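Local atomic coordinates of dipeptidase AC. Metallo peptidase. MEROPS family M19 (Rhodobacter sphaeroides, PDB entry 3LY0), a protein that probably hydrolyses dipeptides with the help of a two-zinc centre, and here binds a phosphinate mimic of L-Ala-D-Ala. Residues Leu246-Leu251 with Leu289-Asp294; Ala324-Met329 with Pro337-Leu342. One frame throughout, in Å; residues are numbered along the deposited sequence.

Interaction 1. Residues Leu246-Leu251 with Leu289-Asp294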
# COMPACT_ATOMS: atom_id res chain seq x y z
N LEU A 246 -8.74 -8.72 5.15
CA LEU A 246 -9.86 -8.06 5.82
C LEU A 246 -11.06 -9.00 5.90
O LEU A 246 -11.46 -9.59 4.90
CB LEU A 246 -10.25 -6.80 5.04
CG LEU A 246 -9.22 -5.66 5.05
CD1 LEU A 246 -9.51 -4.67 3.93
CD2 LEU A 246 -9.19 -4.96 6.39
N THR A 247 -11.65 -9.11 7.08
CA THR A 247 -12.85 -9.94 7.24
C THR A 247 -14.06 -9.22 6.65
O THR A 247 -14.03 -8.01 6.39
CB THR A 247 -13.15 -10.23 8.71
OG1 THR A 247 -13.58 -9.02 9.36
CG2 THR A 247 -11.91 -10.76 9.42
N ASP A 248 -15.14 -9.97 6.44
CA ASP A 248 -16.35 -9.37 5.90
C ASP A 248 -16.89 -8.28 6.82
O ASP A 248 -17.45 -7.28 6.35
CB ASP A 248 -17.42 -10.44 5.63
CG ASP A 248 -17.12 -11.26 4.39
OD1 ASP A 248 -16.15 -10.96 3.67
OD2 ASP A 248 -17.87 -12.23 4.14
N ARG A 249 -16.72 -8.47 8.13
CA ARG A 249 -17.13 -7.46 9.09
C ARG A 249 -16.34 -6.18 8.88
O ARG A 249 -16.90 -5.08 8.89
CB ARG A 249 -16.95 -7.96 10.52
CG ARG A 249 -17.57 -7.03 11.56
CD ARG A 249 -17.17 -7.40 12.97
NE ARG A 249 -15.73 -7.26 13.17
CZ ARG A 249 -15.14 -6.12 13.55
NH1 ARG A 249 -15.87 -5.04 13.79
NH2 ARG A 249 -13.83 -6.08 13.69
N GLN A 250 -15.04 -6.32 8.69
CA GLN A 250 -14.20 -5.16 8.41
C GLN A 250 -14.58 -4.50 7.08
O GLN A 250 -14.66 -3.27 6.98
CB GLN A 250 -12.73 -5.57 8.40
CG GLN A 250 -12.17 -5.91 9.77
CD GLN A 250 -10.74 -6.38 9.69
OE1 GLN A 250 -10.45 -7.37 9.03
NE2 GLN A 250 -9.83 -5.65 10.34
N LEU A 251 -14.83 -5.31 6.06
CA LEU A 251 -15.25 -4.77 4.78
C LEU A 251 -16.55 -3.97 4.92
O LEU A 251 -16.71 -2.92 4.28
CB LEU A 251 -15.42 -5.89 3.74
CG LEU A 251 -14.15 -6.64 3.33
CD1 LEU A 251 -14.51 -7.78 2.39
CD2 LEU A 251 -13.14 -5.72 2.67
N LEU A 289 -11.06 -9.95 -6.22
CA LEU A 289 -11.71 -8.75 -6.76
C LEU A 289 -13.22 -8.88 -6.71
O LEU A 289 -13.91 -7.96 -6.29
CB LEU A 289 -11.24 -8.43 -8.17
CG LEU A 289 -9.87 -7.78 -8.28
CD1 LEU A 289 -9.45 -7.70 -9.74
CD2 LEU A 289 -9.87 -6.38 -7.65
N ASP A 290 -13.74 -10.04 -7.12
CA ASP A 290 -15.18 -10.24 -7.07
C ASP A 290 -15.70 -10.09 -5.65
O ASP A 290 -16.74 -9.47 -5.43
CB ASP A 290 -15.56 -11.64 -7.55
CG ASP A 290 -15.60 -11.77 -9.07
OD1 ASP A 290 -15.53 -10.75 -9.79
OD2 ASP A 290 -15.70 -12.92 -9.54
N HIS A 291 -15.00 -10.69 -4.70
CA HIS A 291 -15.46 -10.64 -3.32
C HIS A 291 -15.45 -9.22 -2.78
O HIS A 291 -16.40 -8.78 -2.13
CB HIS A 291 -14.64 -11.57 -2.41
CG HIS A 291 -15.24 -11.77 -1.06
ND1 HIS A 291 -16.10 -12.81 -0.79
CD2 HIS A 291 -15.13 -11.07 0.09
CE1 HIS A 291 -16.49 -12.74 0.47
NE2 HIS A 291 -15.91 -11.69 1.02
N LEU A 292 -14.36 -8.50 -3.06
CA LEU A 292 -14.24 -7.11 -2.62
C LEU A 292 -15.30 -6.24 -3.27
O LEU A 292 -15.97 -5.46 -2.59
CB LEU A 292 -12.84 -6.57 -2.91
CG LEU A 292 -11.71 -7.24 -2.12
CD1 LEU A 292 -10.36 -6.79 -2.67
CD2 LEU A 292 -11.81 -6.88 -0.65
N ILE A 293 -15.47 -6.38 -4.58
CA ILE A 293 -16.45 -5.58 -5.31
C ILE A 293 -17.86 -5.85 -4.82
O ILE A 293 -18.67 -4.94 -4.66
CB ILE A 293 -16.34 -5.79 -6.83
CG1 ILE A 293 -15.00 -5.24 -7.33
CG2 ILE A 293 -17.49 -5.11 -7.56
CD1 ILE A 293 -14.61 -5.68 -8.72
N ASP A 294 -18.16 -7.12 -4.59
CA ASP A 294 -19.50 -7.50 -4.15
C ASP A 294 -19.87 -6.88 -2.80
O ASP A 294 -21.00 -6.43 -2.61
CB ASP A 294 -19.62 -9.02 -4.05
CG ASP A 294 -21.03 -9.46 -3.75
OD1 ASP A 294 -21.38 -9.57 -2.56
OD2 ASP A 294 -21.79 -9.69 -4.72
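Leu-251 and Leu-292 join two neighbouring helices, 248-256 and 283-296, in the outer layer of the TIM barrel, a worked example of helix packing with an oily inner side and a polar outer one. On the inner side both leucines are buried, and their side chains meet at about a right angle, Leu-251 CD2 standing 3.8 Å from Leu-292 CD2. Strands 260-263 and 301-303 lie behind Leu-292, which rests on Leu-263 and Val-301. The other methyl of Leu-251, CD1, sits more loosely near the plane of the His-291 ring, 4.1 Å from its CD2.

Farther out, toward the partly exposed side, packing gives way to a directional bond. His-291 has CG anti to the backbone N (chi1 -168°), which sends the ring across the gap to Asp-248. That aspartate opens its helix directly after the N-cap residue Thr-247. A capping box fixes this helix start: Gln-250 N donates to Thr-247 OG1 over 3.1 Å, while Thr-247 N donates to Gln-250 OE1 over 2.9 Å, in the carbonyl plane. The second carboxylate oxygen of Asp-248, OD2, has a long, weak ion pair with Arg-295. Carboxylate and imidazole are nearly coplanar, and His-291 NE2 donates to the syn side of Asp-248 OD1 at 2.8 Å, almost straight at 176°.

Interaction 2. Residues Ala324-Met329 with Pro337-Leu342; sequences ALQAAM and PLMRKL
The flat amide of Gln-326 stands apart from the meeting with Met-339, whose CE lies instead against the aliphatic root of the glutamine, 3.9 Å from Gln-326 CB and slightly farther from CG. The chain beyond CG is extended and carries the amide on to the N-terminal stretch, where NE2 donates to the backbone O of Ile-7, so the polar end of this buried residue has a partner. In the other flat group, the guanidinium of Arg-340, one face lies over CA of Pro-337 a turn earlier, with the contact displaced toward the rim.

Between the helices the work is done by two bent methionines. Met-339 folds at both chi2 and chi3 (-68° and -57°), which lays its sulfur against Met-329, with Met-339 SD 3.7 Å from Met-329 CB, and brings its CE to within 3.8 Å of the backbone O of Gln-326. These segments belong to consecutive helices, 322-332 and 336-354, joined by the short turn 333-335; they come after strand 301-303 of the TIM barrel in the chain. The N-to-C directions of the two segments make an angle of 140°, and their axes come no closer than 11.5 Å, a wide spacing that long, flexible side chains can span. A bend at chi3 turns the Met-329 methyl toward the next turn of the opposing helix, where Met-329 CE is 3.7 Å from Leu-342 CD1. Leu-342 also packs on Tyr-334 in the connecting turn and on Val-301 of the strand, while Met-339 touches Ile-7.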
# COMPACT_ATOMS: atom_id res chain seq x y z
N ALA A 324 -1.74 -7.19 -19.04
CA ALA A 324 -2.20 -8.58 -18.97
C ALA A 324 -3.25 -8.76 -17.88
O ALA A 324 -4.22 -9.50 -18.05
CB ALA A 324 -1.02 -9.52 -18.75
N LEU A 325 -3.04 -8.10 -16.74
CA LEU A 325 -4.02 -8.14 -15.67
C LEU A 325 -5.36 -7.58 -16.15
O LEU A 325 -6.43 -8.18 -15.92
CB LEU A 325 -3.51 -7.35 -14.46
CG LEU A 325 -4.53 -7.05 -13.35
CD1 LEU A 325 -5.11 -8.32 -12.76
CD2 LEU A 325 -3.90 -6.21 -12.24
N GLN A 326 -5.30 -6.45 -16.83
CA GLN A 326 -6.52 -5.82 -17.35
C GLN A 326 -7.24 -6.73 -18.34
O GLN A 326 -8.47 -6.82 -18.32
CB GLN A 326 -6.21 -4.47 -17.98
CG GLN A 326 -5.83 -3.41 -16.95
CD GLN A 326 -5.64 -2.05 -17.56
OE1 GLN A 326 -6.26 -1.72 -18.58
NE2 GLN A 326 -4.79 -1.22 -16.95
N ALA A 327 -6.49 -7.42 -19.18
CA ALA A 327 -7.09 -8.37 -20.12
C ALA A 327 -7.85 -9.49 -19.42
O ALA A 327 -8.94 -9.90 -19.85
CB ALA A 327 -6.03 -8.95 -21.04
N ALA A 328 -7.27 -10.02 -18.34
CA ALA A 328 -7.94 -11.06 -17.55
C ALA A 328 -9.21 -10.52 -16.90
O ALA A 328 -10.24 -11.20 -16.83
CB ALA A 328 -6.99 -11.65 -16.50
N MET A 329 -9.13 -9.29 -16.39
CA MET A 329 -10.27 -8.66 -15.76
C MET A 329 -11.41 -8.47 -16.76
O MET A 329 -12.57 -8.73 -16.46
CB MET A 329 -9.87 -7.33 -15.12
CG MET A 329 -8.82 -7.49 -14.00
SD MET A 329 -8.08 -5.93 -13.41
CE MET A 329 -9.53 -5.09 -12.76
N PRO A 337 -16.75 0.85 -17.81
CA PRO A 337 -16.87 1.81 -16.71
C PRO A 337 -16.32 1.23 -15.41
O PRO A 337 -15.66 1.96 -14.66
CB PRO A 337 -18.38 2.04 -16.61
CG PRO A 337 -18.89 1.76 -17.99
CD PRO A 337 -18.04 0.64 -18.50
N LEU A 338 -16.58 -0.04 -15.15
CA LEU A 338 -16.05 -0.69 -13.96
C LEU A 338 -14.53 -0.75 -14.03
O LEU A 338 -13.85 -0.45 -13.04
CB LEU A 338 -16.65 -2.08 -13.76
CG LEU A 338 -16.08 -2.86 -12.57
CD1 LEU A 338 -16.24 -2.09 -11.27
CD2 LEU A 338 -16.73 -4.23 -12.47
N MET A 339 -13.98 -1.11 -15.19
CA MET A 339 -12.53 -1.13 -15.35
C MET A 339 -11.90 0.23 -15.02
O MET A 339 -10.86 0.29 -14.36
CB MET A 339 -12.14 -1.55 -16.77
CG MET A 339 -12.46 -2.99 -17.12
SD MET A 339 -11.47 -4.21 -16.21
CE MET A 339 -9.80 -3.71 -16.63
N ARG A 340 -12.50 1.33 -15.47
CA ARG A 340 -11.94 2.64 -15.18
C ARG A 340 -11.97 2.95 -13.68
O ARG A 340 -11.02 3.52 -13.12
CB ARG A 340 -12.66 3.73 -15.97
CG ARG A 340 -12.37 3.64 -17.46
CD ARG A 340 -12.86 4.87 -18.21
NE ARG A 340 -14.32 4.95 -18.24
CZ ARG A 340 -15.08 4.36 -19.16
NH1 ARG A 340 -14.52 3.64 -20.13
NH2 ARG A 340 -16.39 4.49 -19.12
N LYS A 341 -13.06 2.55 -13.02
CA LYS A 341 -13.16 2.70 -11.57
C LYS A 341 -12.05 1.94 -10.85
O LYS A 341 -11.36 2.50 -9.98
CB LYS A 341 -14.53 2.23 -11.07
CG LYS A 341 -15.68 3.14 -11.44
CD LYS A 341 -16.98 2.55 -10.95
CE LYS A 341 -18.17 3.43 -11.28
NZ LYS A 341 -19.40 2.92 -10.61
N LEU A 342 -11.88 0.67 -11.20
CA LEU A 342 -10.91 -0.19 -10.54
C LEU A 342 -9.48 0.25 -10.83
O LEU A 342 -8.59 0.10 -10.00
CB LEU A 342 -11.10 -1.64 -10.99
CG LEU A 342 -12.45 -2.26 -10.64
CD1 LEU A 342 -12.55 -3.63 -11.27
CD2 LEU A 342 -12.64 -2.35 -9.12

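Overall arrangement
Interaction 1 closes along the chain before interaction 2 opens, and their centres lie 18 Å apart, yet helix 283-296 serves both. His-291 and Leu-292 meet residues 246-251, while Leu-289 and Ile-293, which take no part in that contact, reach the later helices, with Leu-289 CD1 4.0 Å from Met-329 CE and Ile-293 CD1 3.9 Å from Leu-342 CD1. These two apolar pairs connect helix 283-296 with both helices of interaction 2 in the outer layer of the barrel. Interaction 1 comes nearer the metal centre: the Leu-292 side chain is about 10 Å from that of the zinc ligand His-233 and about 14 Å from the bound phosphinate. Interaction 2 lies away from these sites.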